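Local coordinates for uncharacterized protein (Bacteroides caccae, PDB 3NO2) that is of unknown function but folds as a six-bladed beta-propeller related to the Mal s 1 allergenic protein-like family, at residues M79-I84 against R128-N133; E26-Y31 against I61-R66. All blocks are in the same frame, centred on the assembly; numbering follows the deposited sequence. Where two conformers were deposited one is given.

Interaction 1 (M79-I84 against R128-N133); sequences MQTARI and RQINKN
T81 joins the two segments through its hydroxyl: OG1 donates to R128 O at 2.7 Å and accepts the amide of I130 in an almost straight bond, T81 OG1 to I130 N 2.9 Å at 175°. A threonine suits the place because OG1 serves both backbone groups while CG2 packs near I130 O. Further along, R83 bends at chi3 (65°) and turns NE and NH2 to I130 O, at 2.8 Å from NE and 3.1 Å from NH2. NE meets a lone pair in the carbonyl plane, whereas NH2 stands well above that plane. The amide of N131 lies flat over one guanidinium face, N131 CG 3.4 Å from R83 CZ with the planes 7° apart. These bonds make the close part, although solvent is nearer at R83. The Q80-R128 end is buried but held by van der Waals contact: the Q80 amide lies roughly parallel over the rim of the R128 guanidinium face without bonding to it. Q80 bonds instead to N40, E38 and E78, R128 to H124 and a bound citrate, probably from the crystallisation liquor. The chemistry implies a join between strand 78-84 and the next blade made by side chains gripping backbone, with I130 O satisfied twice.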
loop_
_atom_site.group_PDB
_atom_site.type_symbol
_atom_site.label_atom_id
_atom_site.label_comp_id
_atom_site.label_asym_id
_atom_site.label_seq_id
_atom_site.Cartn_x
_atom_site.Cartn_y
_atom_site.Cartn_z
HETATM N N MSE A 79 4.978 5.758 -10.768
HETATM C CA MSE A 79 3.610 5.503 -10.357
HETATM C C MSE A 79 3.660 4.457 -9.248
HETATM O O MSE A 79 3.964 3.283 -9.498
HETATM C CB MSE A 79 2.821 4.950 -11.549
HETATM C CG MSE A 79 1.358 4.889 -11.272
HETATM SE SE MSE A 79 0.384 6.566 -11.509
HETATM C CE MSE A 79 0.148 6.490 -13.395
ATOM N N GLN A 80 3.312 4.873 -8.034
ATOM C CA GLN A 80 3.444 4.027 -6.860
ATOM C C GLN A 80 2.155 3.843 -6.072
ATOM O O GLN A 80 2.115 2.924 -5.259
ATOM C CB GLN A 80 4.524 4.539 -5.916
ATOM C CG GLN A 80 5.934 4.524 -6.495
ATOM C CD GLN A 80 6.620 3.190 -6.489
ATOM O OE1 GLN A 80 6.045 2.172 -6.162
ATOM N NE2 GLN A 80 7.877 3.187 -6.908
ATOM N N THR A 81 1.128 4.678 -6.280
ATOM C CA THR A 81 -0.175 4.539 -5.677
ATOM C C THR A 81 -1.155 3.971 -6.672
ATOM O O THR A 81 -1.189 4.391 -7.822
ATOM C CB THR A 81 -0.706 5.926 -5.240
ATOM O OG1 THR A 81 0.117 6.507 -4.217
ATOM C CG2 THR A 81 -2.142 5.887 -4.727
ATOM N N ALA A 82 -1.997 3.060 -6.205
ATOM C CA ALA A 82 -3.124 2.539 -6.990
ATOM C C ALA A 82 -4.118 1.899 -6.010
ATOM O O ALA A 82 -3.848 0.819 -5.496
ATOM C CB ALA A 82 -2.645 1.558 -8.023
ATOM N N ARG A 83 -5.250 2.541 -5.754
ATOM C CA ARG A 83 -6.271 2.026 -4.838
ATOM C C ARG A 83 -7.648 2.287 -5.427
ATOM O O ARG A 83 -7.826 3.103 -6.325
ATOM C CB ARG A 83 -6.147 2.637 -3.442
ATOM C CG ARG A 83 -6.444 4.127 -3.429
ATOM C CD ARG A 83 -6.522 4.692 -2.043
ATOM N NE ARG A 83 -5.260 4.632 -1.338
ATOM C CZ ARG A 83 -4.977 3.832 -0.319
ATOM N NH1 ARG A 83 -5.881 2.993 0.155
ATOM N NH2 ARG A 83 -3.806 3.923 0.258
ATOM N N ILE A 84 -8.640 1.574 -4.900
ATOM C CA ILE A 84 -10.046 1.844 -5.172
ATOM C C ILE A 84 -10.626 2.579 -3.981
ATOM O O ILE A 84 -10.537 2.101 -2.826
ATOM C CB ILE A 84 -10.795 0.552 -5.468
ATOM C CG1 ILE A 84 -10.204 -0.162 -6.686
ATOM C CG2 ILE A 84 -12.315 0.841 -5.612
ATOM C CD1 ILE A 84 -10.338 0.561 -8.036
ATOM N N ARG A 128 4.855 6.099 -1.531
ATOM C CA ARG A 128 4.349 4.859 -2.089
ATOM C C ARG A 128 2.826 4.968 -2.175
ATOM O O ARG A 128 2.313 5.299 -3.272
ATOM C CB ARG A 128 4.859 3.646 -1.323
ATOM C CG ARG A 128 6.368 3.511 -1.415
ATOM C CD ARG A 128 6.855 3.161 -2.820
ATOM N NE ARG A 128 8.321 3.082 -2.885
ATOM C CZ ARG A 128 9.147 4.087 -3.063
ATOM N NH1 ARG A 128 8.707 5.304 -3.270
ATOM N NH2 ARG A 128 10.458 3.869 -2.953
ATOM N N GLN A 129 2.071 4.767 -1.091
ATOM C CA GLN A 129 0.611 4.708 -1.152
ATOM C C GLN A 129 -0.038 5.955 -0.534
ATOM O O GLN A 129 -0.156 6.073 0.684
ATOM C CB GLN A 129 0.097 3.476 -0.400
ATOM C CG GLN A 129 0.697 2.166 -0.864
ATOM C CD GLN A 129 -0.135 0.957 -0.417
ATOM O OE1 GLN A 129 -0.948 1.037 0.513
ATOM N NE2 GLN A 129 0.073 -0.193 -1.056
ATOM N N ILE A 130 -0.472 6.860 -1.383
ATOM C CA ILE A 130 -1.299 7.990 -1.016
ATOM C C ILE A 130 -2.722 7.492 -0.741
ATOM O O ILE A 130 -3.150 6.480 -1.282
ATOM C CB ILE A 130 -1.253 9.041 -2.130
ATOM C CG1 ILE A 130 0.144 9.658 -2.213
ATOM C CG2 ILE A 130 -2.328 10.128 -1.940
ATOM C CD1 ILE A 130 0.343 10.713 -3.347
ATOM N N ASN A 131 -3.433 8.171 0.137
ATOM C CA ASN A 131 -4.815 7.871 0.477
ATOM C C ASN A 131 -5.613 9.198 0.505
ATOM O O ASN A 131 -5.057 10.272 0.397
ATOM C CB ASN A 131 -4.876 7.096 1.815
ATOM C CG ASN A 131 -6.083 6.195 1.917
ATOM O OD1 ASN A 131 -7.040 6.295 1.149
ATOM N ND2 ASN A 131 -5.991 5.241 2.831
ATOM N N LYS A 132 -6.929 9.081 0.584
ATOM C CA LYS A 132 -7.865 10.206 0.555
ATOM C C LYS A 132 -8.670 10.173 1.855
ATOM O O LYS A 132 -9.219 9.124 2.185
ATOM C CB LYS A 132 -8.741 10.080 -0.662
ATOM C CG LYS A 132 -9.657 11.307 -0.895
ATOM C CD LYS A 132 -10.465 11.164 -2.191
ATOM C CE LYS A 132 -11.302 12.384 -2.436
ATOM N NZ LYS A 132 -12.081 12.266 -3.728
ATOM N N ASN A 133 -8.751 11.299 2.553
ATOM C CA ASN A 133 -9.422 11.308 3.855
ATOM C C ASN A 133 -10.866 11.803 3.685
ATOM O O ASN A 133 -11.328 12.070 2.583
ATOM C CB ASN A 133 -8.617 12.113 4.869
ATOM C CG ASN A 133 -8.521 13.594 4.562
ATOM O OD1 ASN A 133 -9.305 14.159 3.802
ATOM N ND2 ASN A 133 -7.574 14.268 5.249
#

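Interaction 2 (E26-Y31 against I61-R66); sequences EIVWEY and ITRDGR
A cation-pi contact on a partly exposed tryptophan sets this pair apart: the guanidinium of R63 lies over the five-membered ring of W29, R63 CZ 4.1 Å from the ring centroid and 28° off its normal. The two planes are inclined by 54°, so this is no flat stack. The long arginine bends at chi2 (59°) to bring its charge back over the indole, and its NH2 forms a salt bridge with the terminal carboxylate of E276. I61 fills the corner between two aromatics with a single methyl. Its CD1 sits over the face of Y31, 3.7 Å from the ring centroid in a CH-pi contact, and meets the indole at its edge, 4.0 Å from W29 CH2. The Y31 hydroxyl reaches G65 O through one water, 2.6 Å from Y31 OH and 2.7 Å from G65 O. G65 ends a type I turn begun at T62, where its positive phi suits a glycine. W29 follows V28 in a classic beta bulge opposite I19. Strand 26-32, an outermost strand of its sheet, thus meets the hairpin loop between strands 57-61 and 67-72, while W29, I61 and R63 also touch I50 of strand 50-53.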
loop_
_atom_site.group_PDB
_atom_site.type_symbol
_atom_site.label_atom_id
_atom_site.label_comp_id
_atom_site.label_asym_id
_atom_site.label_seq_id
_atom_site.Cartn_x
_atom_site.Cartn_y
_atom_site.Cartn_z
ATOM N N GLU A 26 -2.512 -21.209 -0.994
ATOM C CA GLU A 26 -2.059 -21.508 -2.344
ATOM C C GLU A 26 -2.202 -20.290 -3.244
ATOM O O GLU A 26 -3.188 -19.563 -3.163
ATOM C CB GLU A 26 -2.869 -22.660 -2.921
ATOM C CG GLU A 26 -2.611 -24.006 -2.209
ATOM C CD GLU A 26 -1.398 -24.782 -2.724
ATOM O OE1 GLU A 26 -0.697 -24.281 -3.631
ATOM O OE2 GLU A 26 -1.167 -25.908 -2.214
ATOM N N ILE A 27 -1.213 -20.075 -4.092
ATOM C CA ILE A 27 -1.347 -19.110 -5.214
ATOM C C ILE A 27 -2.264 -19.754 -6.266
ATOM O O ILE A 27 -1.942 -20.854 -6.796
ATOM C CB ILE A 27 0.018 -18.761 -5.804
ATOM C CG1 ILE A 27 0.802 -17.929 -4.798
ATOM C CG2 ILE A 27 -0.141 -17.980 -7.143
ATOM C CD1 ILE A 27 2.234 -17.539 -5.244
ATOM N N VAL A 28 -3.412 -19.140 -6.543
ATOM C CA VAL A 28 -4.359 -19.689 -7.501
ATOM C C VAL A 28 -4.351 -18.955 -8.844
ATOM O O VAL A 28 -5.011 -19.403 -9.781
ATOM C CB VAL A 28 -5.766 -19.761 -6.919
ATOM C CG1 VAL A 28 -5.769 -20.694 -5.666
ATOM C CG2 VAL A 28 -6.343 -18.385 -6.609
ATOM N N TRP A 29 -3.640 -17.837 -8.939
ATOM C CA TRP A 29 -3.605 -17.006 -10.143
ATOM C C TRP A 29 -2.410 -16.089 -10.027
ATOM O O TRP A 29 -2.087 -15.620 -8.903
ATOM C CB TRP A 29 -4.859 -16.162 -10.171
ATOM C CG TRP A 29 -4.995 -15.115 -11.281
ATOM C CD1 TRP A 29 -5.632 -15.269 -12.471
ATOM C CD2 TRP A 29 -4.554 -13.753 -11.234
ATOM N NE1 TRP A 29 -5.595 -14.078 -13.184
ATOM C CE2 TRP A 29 -4.937 -13.137 -12.446
ATOM C CE3 TRP A 29 -3.853 -13.006 -10.307
ATOM C CZ2 TRP A 29 -4.661 -11.788 -12.719
ATOM C CZ3 TRP A 29 -3.570 -11.657 -10.587
ATOM C CH2 TRP A 29 -3.969 -11.083 -11.772
ATOM N N GLU A 30 -1.687 -15.899 -11.134
ATOM C CA GLU A 30 -0.606 -14.913 -11.236
ATOM C C GLU A 30 -0.766 -14.065 -12.502
ATOM O O GLU A 30 -1.492 -14.432 -13.470
ATOM C CB GLU A 30 0.804 -15.541 -11.240
ATOM C CG GLU A 30 1.196 -16.166 -9.913
ATOM C CD GLU A 30 2.611 -16.720 -9.858
ATOM O OE1 GLU A 30 3.239 -16.911 -10.934
ATOM O OE2 GLU A 30 3.103 -16.971 -8.725
ATOM N N TYR A 31 -0.088 -12.923 -12.481
ATOM C CA TYR A 31 0.025 -12.064 -13.664
ATOM C C TYR A 31 1.421 -11.461 -13.653
ATOM O O TYR A 31 1.913 -11.013 -12.603
ATOM C CB TYR A 31 -1.042 -10.978 -13.599
ATOM C CG TYR A 31 -1.129 -10.054 -14.795
ATOM C CD1 TYR A 31 -0.358 -8.898 -14.878
ATOM C CD2 TYR A 31 -1.973 -10.344 -15.860
ATOM C CE1 TYR A 31 -0.428 -8.047 -15.955
ATOM C CE2 TYR A 31 -2.063 -9.486 -16.973
ATOM C CZ TYR A 31 -1.274 -8.330 -17.014
ATOM O OH TYR A 31 -1.353 -7.456 -18.075
ATOM N N ILE A 61 -6.981 -4.482 -15.099
ATOM C CA ILE A 61 -7.174 -5.690 -15.888
ATOM C C ILE A 61 -8.384 -6.434 -15.342
ATOM O O ILE A 61 -8.795 -6.285 -14.189
ATOM C CB ILE A 61 -5.929 -6.603 -15.886
ATOM C CG1 ILE A 61 -5.566 -7.085 -14.472
ATOM C CG2 ILE A 61 -4.728 -5.854 -16.477
ATOM C CD1 ILE A 61 -4.437 -8.144 -14.416
ATOM N N THR A 62 -8.922 -7.308 -16.187
ATOM C CA THR A 62 -9.959 -8.224 -15.754
ATOM C C THR A 62 -9.334 -9.368 -15.058
ATOM O O THR A 62 -8.161 -9.650 -15.209
ATOM C CB THR A 62 -10.770 -8.719 -16.982
ATOM O OG1 THR A 62 -9.922 -9.514 -17.819
ATOM C CG2 THR A 62 -11.418 -7.589 -17.798
ATOM N N ARG A 63 -10.187 -10.148 -14.378
ATOM C CA ARG A 63 -9.742 -11.278 -13.685
ATOM C C ARG A 63 -9.149 -12.313 -14.619
ATOM O O ARG A 63 -8.302 -13.080 -14.204
ATOM C CB ARG A 63 -10.898 -11.842 -12.843
ATOM C CG ARG A 63 -10.566 -13.017 -11.991
ATOM C CD ARG A 63 -9.441 -12.760 -10.961
ATOM N NE ARG A 63 -9.315 -13.940 -10.104
ATOM C CZ ARG A 63 -8.810 -15.104 -10.499
ATOM N NH1 ARG A 63 -8.356 -15.265 -11.741
ATOM N NH2 ARG A 63 -8.757 -16.121 -9.642
ATOM N N ASP A 64 -9.567 -12.336 -15.897
ATOM C CA ASP A 64 -8.984 -13.226 -16.888
ATOM C C ASP A 64 -7.810 -12.636 -17.668
ATOM O O ASP A 64 -7.344 -13.195 -18.659
ATOM C CB ASP A 64 -10.025 -13.865 -17.841
ATOM C CG ASP A 64 -10.708 -12.904 -18.781
ATOM O OD1 ASP A 64 -10.497 -11.683 -18.765
ATOM O OD2 ASP A 64 -11.525 -13.411 -19.580
ATOM N N GLY A 65 -7.354 -11.472 -17.220
ATOM C CA GLY A 65 -6.094 -10.959 -17.702
ATOM C C GLY A 65 -6.160 -9.983 -18.853
ATOM O O GLY A 65 -5.113 -9.653 -19.401
ATOM N N ARG A 66 -7.347 -9.494 -19.238
ATOM C CA ARG A 66 -7.452 -8.557 -20.332
ATOM C C ARG A 66 -7.304 -7.139 -19.817
ATOM O O ARG A 66 -7.870 -6.768 -18.795
ATOM C CB ARG A 66 -8.797 -8.689 -21.006
ATOM C CG ARG A 66 -8.914 -9.982 -21.825
ATOM C CD ARG A 66 -10.281 -10.147 -22.479
ATOM N NE ARG A 66 -11.256 -10.525 -21.458
ATOM C CZ ARG A 66 -12.391 -9.881 -21.184
ATOM N NH1 ARG A 66 -12.777 -8.811 -21.889
ATOM N NH2 ARG A 66 -13.165 -10.328 -20.196
HETATM O O HOH W 1 -3.242 -7.768 -19.843
#

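In the fold
Both contacts join different four-stranded antiparallel sheets of the propeller, and together they touch four of its six blades. Interaction 2 comes first along the chain, linking the sheet that holds strands 26-32 and 270-274 to the sheet running from strand 41-44 to strand 67-72; interaction 1 follows, linking strand 78-84 to the start of the sheet that opens with strand 131-132. Their centres lie 21 Å apart and their nearest atoms about 9 Å, with no touch. Interaction 1 is buried, its centre about 7 Å from the centre of the chain, and polar; interaction 2 lies at the surface, its centre about 19 Å from it, and is largely aromatic. Neighbouring blades are therefore joined at both inner and outer radii.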